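Local coordinates for protein beta-L-arabinobiosidase (Bacteroides thetaiotaomicron, PDB 5MQR) that probably hydrolyses beta-L-arabinosyl linkages in plant pectin for a gut bacterium, and may also carry an exo-alpha-sialidase activity, at residues Ile712-Tyr717 with Trp753-Val758; Gln802-Glu806 with Arg819-Tyr825; Ser824-Gly828 with Ile890-Leu896; Lys831-Ile835 with Met845-Gly850. One frame throughout, in Å; residues are numbered along the deposited sequence.

Contact 1. Residues Ile712-Tyr717 with Trp753-Val758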
loop_
_atom_site.group_PDB
_atom_site.type_symbol
_atom_site.label_atom_id
_atom_site.label_comp_id
_atom_site.label_asym_id
_atom_site.label_seq_id
_atom_site.Cartn_x
_atom_site.Cartn_y
_atom_site.Cartn_z
ATOM N N ILE A 712 33.969 1.116 16.886
ATOM C CA ILE A 712 33.900 1.589 15.489
ATOM C C ILE A 712 33.101 0.633 14.598
ATOM O O ILE A 712 32.317 1.079 13.761
ATOM C CB ILE A 712 35.294 1.832 14.864
ATOM C CG1 ILE A 712 36.031 2.963 15.615
ATOM C CG2 ILE A 712 35.130 2.217 13.399
ATOM C CD1 ILE A 712 37.478 3.119 15.235
ATOM N N GLY A 713 33.322 -0.674 14.765
ATOM C CA GLY A 713 32.591 -1.693 13.997
ATOM C C GLY A 713 31.067 -1.552 14.105
ATOM O O GLY A 713 30.377 -1.524 13.091
ATOM N N HIS A 714 30.572 -1.416 15.342
ATOM C CA HIS A 714 29.175 -1.093 15.613
ATOM C C HIS A 714 28.768 0.241 14.980
ATOM O O HIS A 714 27.688 0.322 14.392
ATOM C CB HIS A 714 28.890 -1.005 17.125
ATOM C CG HIS A 714 28.914 -2.318 17.849
ATOM N ND1 HIS A 714 28.323 -3.464 17.358
ATOM C CD2 HIS A 714 29.403 -2.647 19.068
ATOM C CE1 HIS A 714 28.460 -4.444 18.234
ATOM N NE2 HIS A 714 29.118 -3.978 19.280
ATOM N N HIS A 715 29.606 1.282 15.123
ATOM C CA HIS A 715 29.305 2.604 14.534
ATOM C C HIS A 715 29.039 2.517 13.036
ATOM O O HIS A 715 28.103 3.129 12.529
ATOM C CB HIS A 715 30.407 3.642 14.795
ATOM C CG HIS A 715 30.620 3.937 16.247
ATOM N ND1 HIS A 715 31.761 4.541 16.723
ATOM C CD2 HIS A 715 29.853 3.663 17.336
ATOM C CE1 HIS A 715 31.676 4.650 18.041
ATOM N NE2 HIS A 715 30.524 4.130 18.436
ATOM N N ILE A 716 29.854 1.735 12.342
ATOM C CA ILE A 716 29.723 1.597 10.899
ATOM C C ILE A 716 28.507 0.753 10.550
ATOM O O ILE A 716 27.765 1.094 9.625
ATOM C CB ILE A 716 31.002 1.023 10.267
ATOM C CG1 ILE A 716 32.153 2.008 10.480
ATOM C CG2 ILE A 716 30.799 0.753 8.786
ATOM C CD1 ILE A 716 33.527 1.422 10.267
ATOM N N TYR A 717 28.315 -0.351 11.263
ATOM C CA TYR A 717 27.160 -1.235 10.999
ATOM C C TYR A 717 25.826 -0.497 11.211
ATOM O O TYR A 717 24.872 -0.710 10.460
ATOM C CB TYR A 717 27.207 -2.519 11.828
ATOM C CG TYR A 717 27.866 -3.735 11.158
ATOM C CD1 TYR A 717 29.246 -3.860 11.052
ATOM C CD2 TYR A 717 27.083 -4.799 10.676
ATOM C CE1 TYR A 717 29.818 -4.981 10.471
ATOM C CE2 TYR A 717 27.646 -5.911 10.104
ATOM C CZ TYR A 717 29.015 -6.003 9.986
ATOM O OH TYR A 717 29.543 -7.132 9.375
ATOM N N TRP A 753 37.284 -5.002 14.039
ATOM C CA TRP A 753 36.680 -5.692 12.886
ATOM C C TRP A 753 36.348 -4.717 11.777
ATOM O O TRP A 753 35.434 -4.931 10.995
ATOM C CB TRP A 753 35.493 -6.586 13.273
ATOM C CG TRP A 753 34.189 -5.977 13.698
ATOM C CD1 TRP A 753 33.135 -5.730 12.911
ATOM C CD2 TRP A 753 33.783 -5.622 15.027
ATOM N NE1 TRP A 753 32.100 -5.220 13.632
ATOM C CE2 TRP A 753 32.465 -5.156 14.945
ATOM C CE3 TRP A 753 34.397 -5.673 16.276
ATOM C CZ2 TRP A 753 31.752 -4.717 16.058
ATOM C CZ3 TRP A 753 33.687 -5.240 17.388
ATOM C CH2 TRP A 753 32.384 -4.760 17.271
ATOM N N ASN A 754 37.176 -3.693 11.622
ATOM C CA ASN A 754 36.825 -2.580 10.745
ATOM C C ASN A 754 36.873 -2.857 9.262
ATOM O O ASN A 754 36.136 -2.209 8.510
ATOM C CB ASN A 754 37.665 -1.357 11.061
ATOM C CG ASN A 754 37.354 -0.791 12.426
ATOM O OD1 ASN A 754 36.265 -1.005 12.991
ATOM N ND2 ASN A 754 38.325 -0.099 12.991
ATOM N N ALA A 755 37.712 -3.794 8.830
ATOM C CA ALA A 755 37.686 -4.145 7.415
ATOM C C ALA A 755 36.375 -4.844 7.088
ATOM O O ALA A 755 35.739 -4.516 6.092
ATOM C CB ALA A 755 38.870 -4.989 7.013
ATOM N N ASP A 756 35.944 -5.766 7.943
ATOM C CA ASP A 756 34.584 -6.348 7.808
ATOM C C ASP A 756 33.507 -5.290 7.801
ATOM O O ASP A 756 32.614 -5.373 6.994
ATOM C CB ASP A 756 34.286 -7.369 8.900
ATOM C CG ASP A 756 32.843 -7.770 8.958
ATOM O OD1 ASP A 756 32.461 -8.733 8.251
ATOM O OD2 ASP A 756 32.104 -7.125 9.744
ATOM N N ALA A 757 33.590 -4.314 8.701
ATOM C CA ALA A 757 32.602 -3.241 8.764
ATOM C C ALA A 757 32.587 -2.343 7.516
ATOM O O ALA A 757 31.521 -1.953 7.075
ATOM C CB ALA A 757 32.778 -2.403 10.034
ATOM N N VAL A 758 33.749 -2.027 6.954
ATOM C CA VAL A 758 33.811 -1.250 5.718
ATOM C C VAL A 758 33.208 -2.018 4.527
ATOM O O VAL A 758 32.475 -1.419 3.729
ATOM C CB VAL A 758 35.243 -0.749 5.411
ATOM C CG1 VAL A 758 35.370 -0.248 3.972
ATOM C CG2 VAL A 758 35.599 0.357 6.375
#
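The hydroxyl OH of Tyr717 donates to OD2 of Asp756 at 2.6 Å and ties together two helices that run side by side in the same direction. Their segments are only 4° apart in direction and 8.8 Å apart at the axes, consistent with neighbouring helices of the (alpha/alpha)6 barrel expected of a six-hairpin glycosidase. The carboxylate receives the hydroxyl on the syn side of OD2, which lies at the phenol edge, and is nearly coplanar with the ring. A phenylalanine at Tyr717 would probably leave Asp756 OD2 without this donor and the carboxylate freer to turn.

The Tyr717 ring also belongs to an aromatic cluster with His714 and Trp753. Trp753 CG stands between the backbone N and the carbonyl carbon (chi1 71°), which swings the indole across the turn at Gly713. Gly713 CA sits over the five-membered ring of Trp753 in a CH-pi contact, 3.9 Å from its centroid, where any CB would collide with CE2. The six-membered ring points its edge at the His714 imidazole in a T-shaped pair, planes 83° apart. Further along, Ile716 CB meets Ala757 CB at 3.9 Å, and Ile716 CG2 rests 3.3 Å from Ala757 O.

Contact 2. Residues Gln802-Glu806 with Arg819-Tyr825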
loop_
_atom_site.group_PDB
_atom_site.type_symbol
_atom_site.label_atom_id
_atom_site.label_comp_id
_atom_site.label_asym_id
_atom_site.label_seq_id
_atom_site.Cartn_x
_atom_site.Cartn_y
_atom_site.Cartn_z
ATOM N N GLN A 802 41.624 -4.482 26.256
ATOM C CA GLN A 802 41.824 -4.007 24.881
ATOM C C GLN A 802 40.789 -4.559 23.892
ATOM O O GLN A 802 40.733 -4.073 22.779
ATOM C CB GLN A 802 43.263 -4.282 24.381
ATOM C CG GLN A 802 44.295 -3.350 24.961
ATOM C CD GLN A 802 44.531 -3.615 26.428
ATOM O OE1 GLN A 802 44.709 -4.761 26.841
ATOM N NE2 GLN A 802 44.508 -2.562 27.227
ATOM N N ASP A 803 39.983 -5.548 24.300
ATOM C CA ASP A 803 38.686 -5.805 23.648
ATOM C C ASP A 803 37.581 -4.887 24.156
ATOM O O ASP A 803 36.449 -5.029 23.724
ATOM C CB ASP A 803 38.207 -7.254 23.854
ATOM C CG ASP A 803 38.963 -8.253 23.018
ATOM O OD1 ASP A 803 39.459 -7.923 21.924
ATOM O OD2 ASP A 803 39.036 -9.408 23.455
ATOM N N GLY A 804 37.891 -3.939 25.042
ATOM C CA GLY A 804 36.872 -3.171 25.752
ATOM C C GLY A 804 36.115 -3.946 26.814
ATOM O O GLY A 804 35.034 -3.527 27.228
HETATM N N MSE A 805 36.666 -5.073 27.266
HETATM C CA MSE A 805 35.928 -5.979 28.129
HETATM C C MSE A 805 36.699 -6.308 29.385
HETATM O O MSE A 805 36.911 -7.478 29.727
HETATM C CB MSE A 805 35.497 -7.230 27.355
HETATM C CG MSE A 805 34.893 -6.909 25.994
HETATM SE SE MSE A 805 34.389 -8.575 25.095
HETATM C CE MSE A 805 33.570 -7.780 23.489
ATOM N N GLU A 806 37.079 -5.271 30.121
ATOM C CA GLU A 806 37.738 -5.468 31.413
ATOM C C GLU A 806 36.898 -6.303 32.408
ATOM O O GLU A 806 35.661 -6.276 32.384
ATOM C CB GLU A 806 38.108 -4.116 32.023
ATOM C CG GLU A 806 36.919 -3.306 32.511
ATOM C CD GLU A 806 37.277 -1.977 33.189
ATOM O OE1 GLU A 806 38.492 -1.613 33.305
ATOM O OE2 GLU A 806 36.298 -1.305 33.639
ATOM N N ARG A 819 41.607 -15.081 22.703
ATOM C CA ARG A 819 40.182 -14.843 22.895
ATOM C C ARG A 819 39.423 -14.933 21.556
ATOM O O ARG A 819 39.960 -14.499 20.526
ATOM C CB ARG A 819 39.997 -13.481 23.543
ATOM C CG ARG A 819 40.458 -13.441 24.990
ATOM C CD ARG A 819 40.584 -12.017 25.518
ATOM N NE ARG A 819 39.313 -11.299 25.473
ATOM C CZ ARG A 819 38.315 -11.379 26.362
ATOM N NH1 ARG A 819 38.390 -12.163 27.431
ATOM N NH2 ARG A 819 37.219 -10.637 26.177
ATOM N N PRO A 820 38.184 -15.497 21.551
ATOM C CA PRO A 820 37.465 -15.577 20.262
ATOM C C PRO A 820 36.988 -14.245 19.720
ATOM O O PRO A 820 36.517 -14.216 18.593
ATOM C CB PRO A 820 36.269 -16.491 20.563
ATOM C CG PRO A 820 36.089 -16.392 22.030
ATOM C CD PRO A 820 37.489 -16.288 22.575
ATOM N N THR A 821 37.089 -13.173 20.515
ATOM C CA THR A 821 36.954 -11.806 20.017
ATOM C C THR A 821 37.915 -11.517 18.865
ATOM O O THR A 821 37.504 -11.493 17.692
ATOM C CB THR A 821 37.232 -10.768 21.115
ATOM O OG1 THR A 821 38.447 -11.121 21.798
ATOM C CG2 THR A 821 36.068 -10.692 22.102
ATOM N N ILE A 822 39.189 -11.309 19.196
ATOM C CA ILE A 822 40.166 -10.818 18.210
ATOM C C ILE A 822 40.403 -11.833 17.087
ATOM O O ILE A 822 40.583 -11.442 15.944
ATOM C CB ILE A 822 41.495 -10.331 18.847
ATOM C CG1 ILE A 822 42.433 -9.788 17.758
ATOM C CG2 ILE A 822 42.195 -11.442 19.607
ATOM C CD1 ILE A 822 43.531 -8.865 18.255
ATOM N N ASN A 823 40.355 -13.125 17.398
ATOM C CA ASN A 823 40.491 -14.156 16.356
ATOM C C ASN A 823 39.359 -14.151 15.317
ATOM O O ASN A 823 39.634 -14.296 14.131
ATOM C CB ASN A 823 40.690 -15.543 16.960
ATOM C CG ASN A 823 42.073 -15.699 17.552
ATOM O OD1 ASN A 823 43.054 -15.782 16.802
ATOM N ND2 ASN A 823 42.178 -15.671 18.897
ATOM N N SER A 824 38.115 -13.972 15.750
ATOM C CA SER A 824 37.007 -13.907 14.822
ATOM C C SER A 824 37.069 -12.599 14.035
ATOM O O SER A 824 36.766 -12.573 12.845
ATOM C CB SER A 824 35.678 -13.997 15.573
ATOM O OG SER A 824 35.538 -15.242 16.217
ATOM N N TYR A 825 37.433 -11.516 14.723
ATOM C CA TYR A 825 37.524 -10.217 14.091
ATOM C C TYR A 825 38.544 -10.256 12.941
ATOM O O TYR A 825 38.296 -9.730 11.855
ATOM C CB TYR A 825 37.956 -9.107 15.066
ATOM C CG TYR A 825 37.102 -8.810 16.281
ATOM C CD1 TYR A 825 35.787 -9.266 16.414
ATOM C CD2 TYR A 825 37.615 -8.013 17.284
ATOM C CE1 TYR A 825 35.034 -8.966 17.537
ATOM C CE2 TYR A 825 36.873 -7.693 18.402
ATOM C CZ TYR A 825 35.591 -8.181 18.539
ATOM O OH TYR A 825 34.894 -7.842 19.676
HETATM O O HOH W 1 36.069 -5.806 20.941
#
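Arg819 folds its side chain round a single carboxylate oxygen, OD2 of Asp803. Arg819 CB starts 4.2 Å from Asp803 OD2, and CD passes 3.7 Å from the same oxygen as the chain bends (chi3 60°). The bend brings Arg819 NE to Asp803 OD2 at 2.8 Å, in a salt bridge whose N-H...O angle is a nearly straight 172°. OD2 lies almost in the guanidinium plane and is met roughly end-on, along the direction of its C-O bond, while the carboxylate plane is turned 39° from the guanidinium. Beyond CZ, Arg819 NH2 reaches SE of selenomethionine Met805 at 3.7 Å, again at the guanidinium edge. NH1 turns to the loop instead, where Ser808 and Gly811 offer weak hydrogen bonds.

Asp803 OD2 takes a second bond from Thr821 OG1, modelled at a doubtfully short 2.5 Å, so a charged donor and a hydroxyl both grip it. Asp803 OD1 is hydrogen-bonded to Ser751 OG, and the buried carboxylate is thus held at both oxygens. Met805 runs out extended and ends with CE 4.1 Å from Thr821 CG2, methyl to methyl. A water donates to Asp803 O and bonds Tyr825 OH, and that hydroxyl also bonds Gln953.

In this helical glycoside hydrolase domain, consistent with an (alpha/alpha)6 barrel, the loop after helix 768-788 folds back over the start of helix 820-839, with Arg819 as its N-cap residue; helix 948-964 touches Met805 through Phe949 and Gln953, and helix 890-893 borders Thr821 through Ile890.

Contact 3. Residues Ser824-Gly828 with Ile890-Leu896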
loop_
_atom_site.group_PDB
_atom_site.type_symbol
_atom_site.label_atom_id
_atom_site.label_comp_id
_atom_site.label_asym_id
_atom_site.label_seq_id
_atom_site.Cartn_x
_atom_site.Cartn_y
_atom_site.Cartn_z
ATOM N N SER A 824 38.115 -13.972 15.750
ATOM C CA SER A 824 37.007 -13.907 14.822
ATOM C C SER A 824 37.069 -12.599 14.035
ATOM O O SER A 824 36.766 -12.573 12.845
ATOM C CB SER A 824 35.678 -13.997 15.573
ATOM O OG SER A 824 35.538 -15.242 16.217
ATOM N N TYR A 825 37.433 -11.516 14.723
ATOM C CA TYR A 825 37.524 -10.217 14.091
ATOM C C TYR A 825 38.544 -10.256 12.941
ATOM O O TYR A 825 38.296 -9.730 11.855
ATOM C CB TYR A 825 37.956 -9.107 15.066
ATOM C CG TYR A 825 37.102 -8.810 16.281
ATOM C CD1 TYR A 825 35.787 -9.266 16.414
ATOM C CD2 TYR A 825 37.615 -8.013 17.284
ATOM C CE1 TYR A 825 35.034 -8.966 17.537
ATOM C CE2 TYR A 825 36.873 -7.693 18.402
ATOM C CZ TYR A 825 35.591 -8.181 18.539
ATOM O OH TYR A 825 34.894 -7.842 19.676
HETATM N N MSE A 826 39.686 -10.875 13.192
HETATM C CA MSE A 826 40.753 -10.934 12.197
HETATM C C MSE A 826 40.338 -11.873 11.100
HETATM O O MSE A 826 40.581 -11.565 9.926
HETATM C CB MSE A 826 42.091 -11.285 12.813
HETATM C CG MSE A 826 42.544 -10.193 13.801
HETATM SE SE MSE A 826 42.813 -8.433 12.979
HETATM C CE MSE A 826 44.423 -8.801 11.922
ATOM N N TYR A 827 39.668 -12.982 11.447
ATOM C CA TYR A 827 39.043 -13.826 10.419
ATOM C C TYR A 827 38.160 -12.974 9.491
ATOM O O TYR A 827 38.318 -13.002 8.262
ATOM C CB TYR A 827 38.207 -14.964 11.023
ATOM C CG TYR A 827 37.385 -15.657 9.981
ATOM C CD1 TYR A 827 37.956 -16.597 9.126
ATOM C CD2 TYR A 827 36.040 -15.340 9.804
ATOM C CE1 TYR A 827 37.208 -17.223 8.132
ATOM C CE2 TYR A 827 35.286 -15.964 8.817
ATOM C CZ TYR A 827 35.868 -16.900 7.987
ATOM O OH TYR A 827 35.107 -17.498 7.017
ATOM N N GLY A 828 37.232 -12.237 10.099
ATOM C CA GLY A 828 36.328 -11.340 9.389
ATOM C C GLY A 828 37.030 -10.305 8.524
ATOM O O GLY A 828 36.621 -10.079 7.374
ATOM N N ILE A 890 30.771 -14.786 18.848
ATOM C CA ILE A 890 31.362 -13.882 17.844
ATOM C C ILE A 890 31.821 -14.603 16.567
ATOM O O ILE A 890 31.682 -14.046 15.502
ATOM C CB ILE A 890 32.482 -13.012 18.444
ATOM C CG1 ILE A 890 31.898 -12.068 19.506
ATOM C CG2 ILE A 890 33.150 -12.116 17.406
ATOM C CD1 ILE A 890 32.961 -11.313 20.291
ATOM N N PRO A 891 32.294 -15.862 16.642
ATOM C CA PRO A 891 32.572 -16.520 15.362
ATOM C C PRO A 891 31.428 -16.428 14.327
ATOM O O PRO A 891 31.707 -16.222 13.134
ATOM C CB PRO A 891 32.836 -17.968 15.767
ATOM C CG PRO A 891 33.398 -17.847 17.151
ATOM C CD PRO A 891 32.551 -16.764 17.770
ATOM N N TRP A 892 30.175 -16.562 14.774
ATOM C CA TRP A 892 29.013 -16.444 13.880
ATOM C C TRP A 892 28.694 -15.017 13.397
ATOM O O TRP A 892 28.014 -14.849 12.398
ATOM C CB TRP A 892 27.758 -17.032 14.519
ATOM C CG TRP A 892 27.797 -18.491 14.544
ATOM C CD1 TRP A 892 27.513 -19.331 13.513
ATOM C CD2 TRP A 892 28.167 -19.311 15.640
ATOM N NE1 TRP A 892 27.658 -20.616 13.905
ATOM C CE2 TRP A 892 28.049 -20.644 15.212
ATOM C CE3 TRP A 892 28.544 -19.050 16.962
ATOM C CZ2 TRP A 892 28.323 -21.727 16.041
ATOM C CZ3 TRP A 892 28.832 -20.133 17.801
ATOM C CH2 TRP A 892 28.722 -21.455 17.328
ATOM N N TYR A 893 29.175 -14.006 14.094
ATOM C CA TYR A 893 29.135 -12.622 13.590
ATOM C C TYR A 893 29.792 -12.504 12.206
ATOM O O TYR A 893 29.407 -11.656 11.410
ATOM C CB TYR A 893 29.821 -11.678 14.592
ATOM C CG TYR A 893 29.642 -10.221 14.348
ATOM C CD1 TYR A 893 30.427 -9.572 13.431
ATOM C CD2 TYR A 893 28.739 -9.472 15.097
ATOM C CE1 TYR A 893 30.264 -8.223 13.183
ATOM C CE2 TYR A 893 28.586 -8.113 14.887
ATOM C CZ TYR A 893 29.357 -7.487 13.921
ATOM O OH TYR A 893 29.247 -6.131 13.672
ATOM N N PHE A 894 30.770 -13.361 11.928
ATOM C CA PHE A 894 31.466 -13.351 10.647
ATOM C C PHE A 894 31.257 -14.631 9.867
ATOM O O PHE A 894 32.015 -14.923 8.948
ATOM C CB PHE A 894 32.961 -13.096 10.878
ATOM C CG PHE A 894 33.234 -11.907 11.723
ATOM C CD1 PHE A 894 33.315 -10.645 11.166
ATOM C CD2 PHE A 894 33.375 -12.037 13.081
ATOM C CE1 PHE A 894 33.540 -9.523 11.964
ATOM C CE2 PHE A 894 33.606 -10.928 13.884
ATOM C CZ PHE A 894 33.695 -9.666 13.327
ATOM N N ASN A 895 30.219 -15.380 10.213
ATOM C CA ASN A 895 29.947 -16.688 9.594
ATOM C C ASN A 895 31.195 -17.597 9.535
ATOM O O ASN A 895 31.427 -18.286 8.548
ATOM C CB ASN A 895 29.341 -16.493 8.191
ATOM C CG ASN A 895 28.042 -15.707 8.226
ATOM O OD1 ASN A 895 27.024 -16.201 8.682
ATOM N ND2 ASN A 895 28.080 -14.486 7.767
ATOM N N LEU A 896 31.984 -17.579 10.607
ATOM C CA LEU A 896 33.214 -18.364 10.659
ATOM C C LEU A 896 32.965 -19.874 10.689
ATOM O O LEU A 896 33.578 -20.606 9.909
ATOM C CB LEU A 896 34.096 -17.915 11.842
ATOM C CG LEU A 896 35.502 -18.493 12.005
ATOM C CD1 LEU A 896 36.336 -17.637 12.953
ATOM C CD2 LEU A 896 35.463 -19.920 12.523
HETATM O O HOH W 2 32.504 -16.963 6.358
#
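A Schellman motif closes the short helical turn 890-893, and Phe894 and Leu896 at that end pack on helix 820-839 through Ser824, Tyr827 and Gly828. Asn895, with positive phi, is its C-prime residue: Leu896 N returns to Pro891 O at 2.9 Å, and Asn895 N bonds Trp892 O. Phe894 N also donates to Pro891 O, from the other face of the carbonyl plane.

The turn sends Phe894 across the helix, where Ser824 O lies over one ring face, 3.4 Å from Phe894 CD2. Phe894 CE2 meets the edge of the Tyr825 ring, and Phe894 CD1 rests 3.6 Å from Gly828 CA, at a spot where a CB would collide with the ring. Tyr827 CG stands anti to the backbone N (chi1 170°), which turns a face of its phenol to Leu896; Leu896 CG sits over the Tyr827 ring centre in a CH-pi contact, 3.9 Å from the centroid. At the tip, a water lies 2.7 Å from Tyr827 OH and donates to Asn895 O. Ile890 CG2 fills the angle between Ser824 CB and Tyr825 CE1. The Schellman-capped turn thus packs on helix 820-839, within a domain whose hairpin helices are consistent with an (alpha/alpha)6 barrel.

Contact 4. Residues Lys831-Ile835 with Met845-Gly850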
loop_
_atom_site.group_PDB
_atom_site.type_symbol
_atom_site.label_atom_id
_atom_site.label_comp_id
_atom_site.label_asym_id
_atom_site.label_seq_id
_atom_site.Cartn_x
_atom_site.Cartn_y
_atom_site.Cartn_z
ATOM N N LYS A 831 38.701 -12.101 5.600
ATOM C CA LYS A 831 37.709 -12.520 4.618
ATOM C C LYS A 831 37.250 -11.313 3.795
ATOM O O LYS A 831 37.129 -11.400 2.578
ATOM C CB LYS A 831 36.490 -13.150 5.293
ATOM C CG LYS A 831 35.870 -14.298 4.511
ATOM C CD LYS A 831 34.349 -14.363 4.570
ATOM C CE LYS A 831 33.751 -14.242 5.978
ATOM N NZ LYS A 831 32.267 -14.102 5.843
ATOM N N ALA A 832 37.017 -10.192 4.473
ATOM C CA ALA A 832 36.533 -8.974 3.830
ATOM C C ALA A 832 37.585 -8.394 2.897
ATOM O O ALA A 832 37.252 -7.953 1.804
ATOM C CB ALA A 832 36.109 -7.945 4.866
ATOM N N LEU A 833 38.844 -8.399 3.324
ATOM C CA LEU A 833 39.917 -7.902 2.480
ATOM C C LEU A 833 40.141 -8.795 1.258
ATOM O O LEU A 833 40.494 -8.285 0.218
ATOM C CB LEU A 833 41.221 -7.708 3.277
ATOM C CG LEU A 833 41.280 -6.391 4.066
ATOM C CD1 LEU A 833 42.296 -6.468 5.186
ATOM C CD2 LEU A 833 41.617 -5.220 3.154
ATOM N N SER A 834 39.920 -10.105 1.377
ATOM C CA SER A 834 39.976 -11.001 0.226
ATOM C C SER A 834 38.947 -10.616 -0.825
ATOM O O SER A 834 39.279 -10.441 -2.001
ATOM C CB SER A 834 39.754 -12.457 0.635
ATOM O OG SER A 834 39.943 -13.315 -0.479
ATOM N N ILE A 835 37.701 -10.478 -0.378
ATOM C CA ILE A 835 36.611 -9.984 -1.236
ATOM C C ILE A 835 36.961 -8.623 -1.857
ATOM O O ILE A 835 36.769 -8.443 -3.044
ATOM C CB ILE A 835 35.259 -9.966 -0.494
ATOM C CG1 ILE A 835 34.763 -11.404 -0.277
ATOM C CG2 ILE A 835 34.206 -9.156 -1.254
ATOM C CD1 ILE A 835 33.717 -11.554 0.811
HETATM N N MSE A 845 46.026 -10.224 -3.920
HETATM C CA MSE A 845 45.508 -9.784 -2.628
HETATM C C MSE A 845 44.373 -10.685 -2.187
HETATM O O MSE A 845 44.269 -11.014 -1.012
HETATM C CB MSE A 845 45.045 -8.330 -2.727
HETATM C CG MSE A 845 44.349 -7.801 -1.479
HETATM SE SE MSE A 845 43.764 -5.924 -1.772
HETATM C CE MSE A 845 42.479 -6.057 -0.295
ATOM N N ALA A 846 43.513 -11.078 -3.123
ATOM C CA ALA A 846 42.437 -11.997 -2.810
ATOM C C ALA A 846 42.972 -13.272 -2.177
ATOM O O ALA A 846 42.451 -13.708 -1.172
ATOM C CB ALA A 846 41.629 -12.330 -4.043
HETATM N N MSE A 847 44.025 -13.841 -2.748
HETATM C CA MSE A 847 44.602 -15.074 -2.216
HETATM C C MSE A 847 45.329 -14.849 -0.911
HETATM O O MSE A 847 45.102 -15.586 0.026
HETATM C CB MSE A 847 45.555 -15.714 -3.223
HETATM C CG MSE A 847 46.130 -17.068 -2.783
HETATM SE SE MSE A 847 44.652 -18.284 -2.287
HETATM C CE MSE A 847 43.612 -18.318 -3.950
ATOM N N ARG A 848 46.207 -13.844 -0.839
ATOM C CA ARG A 848 46.927 -13.522 0.419
ATOM C C ARG A 848 45.990 -13.441 1.640
ATOM O O ARG A 848 46.288 -14.011 2.698
ATOM C CB ARG A 848 47.723 -12.213 0.317
ATOM C CG ARG A 848 49.106 -12.360 -0.282
ATOM C CD ARG A 848 49.837 -11.028 -0.365
ATOM N NE ARG A 848 49.400 -10.217 -1.501
ATOM C CZ ARG A 848 49.764 -10.404 -2.779
ATOM N NH1 ARG A 848 50.570 -11.399 -3.139
ATOM N NH2 ARG A 848 49.292 -9.587 -3.714
ATOM N N TYR A 849 44.866 -12.764 1.485
ATOM C CA TYR A 849 43.941 -12.593 2.598
ATOM C C TYR A 849 42.957 -13.750 2.756
ATOM O O TYR A 849 42.525 -14.006 3.868
ATOM C CB TYR A 849 43.221 -11.238 2.517
ATOM C CG TYR A 849 44.119 -10.115 2.946
ATOM C CD1 TYR A 849 44.255 -9.794 4.289
ATOM C CD2 TYR A 849 44.869 -9.398 2.022
ATOM C CE1 TYR A 849 45.097 -8.767 4.707
ATOM C CE2 TYR A 849 45.728 -8.377 2.419
ATOM C CZ TYR A 849 45.838 -8.061 3.763
ATOM O OH TYR A 849 46.678 -7.051 4.164
ATOM N N GLY A 850 42.603 -14.431 1.667
ATOM C CA GLY A 850 41.797 -15.645 1.721
ATOM C C GLY A 850 42.528 -16.766 2.450
ATOM O O GLY A 850 41.920 -17.500 3.209
#
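Helices 820-839 and 843-864 run antiparallel, with their segments at 168° and the axes only 7.5 Å apart, and the chain reverses between them in a short turn. This is an alpha-alpha hairpin, the element from which six-hairpin glycosidases take their name. The backbones come closest at Ser834 and Ala846, whose CA atoms are 4.0 Å apart, an approach that the small residues Ser834, Ala846 and Gly850 permit.

Ser834 carries the polar link. Its OG lies anti to the backbone N (chi1 -174°), which directs it across to the partner helix, where Ser834 OG donates to Ala846 O at 2.6 Å. The donor is tilted 22° from the carbonyl plane. Ala846 O also accepts the helical bond of Gly850 N, so one carbonyl serves both donors; having no side chain, Gly850 lets OG come close to its turn. An alanine in place of Ser834 would probably lose this bond across the hairpin, leaving Ala846 O with its helical partner but no link to the other helix.

On the buried side, Leu833 lies over the Tyr849 ring: Leu833 CB makes a CH-pi contact 4.0 Å from the Tyr849 centroid, offset toward the rim, and Leu833 CD1 touches Tyr849 CE1 at 3.7 Å. Tyr849 also meets Tyr782 of helix 768-788 edge to face. Ser834 N comes 3.7 Å from Tyr849 CB. Selenomethionine Met845 stretches out extended beside Leu833, and its terminal methyl, Met845 CE, ends 3.7 Å from Leu833 CD2.

In the fold
All four contacts lie in the MGH1-like glycoside hydrolase domain, far to one side of the chain's centre. Helix 820-839 unites three of them: contact 2 uses its start, contact 3 the next turns, sharing Ser824 and Tyr825, and contact 4 a later part, nested inside the loop that contact 3 closes. Contact 1 comes first along the chain. Its centre is about 12 Å from that of contact 3 and 14 Å from that of contact 2, and Trp753 touches both, against Phe894 and Tyr825. Contacts 2 and 4 do not touch, with centres about 21 Å apart. Helix 820-839 therefore links a loop, a helix hairpin and an aromatic core within one helical domain.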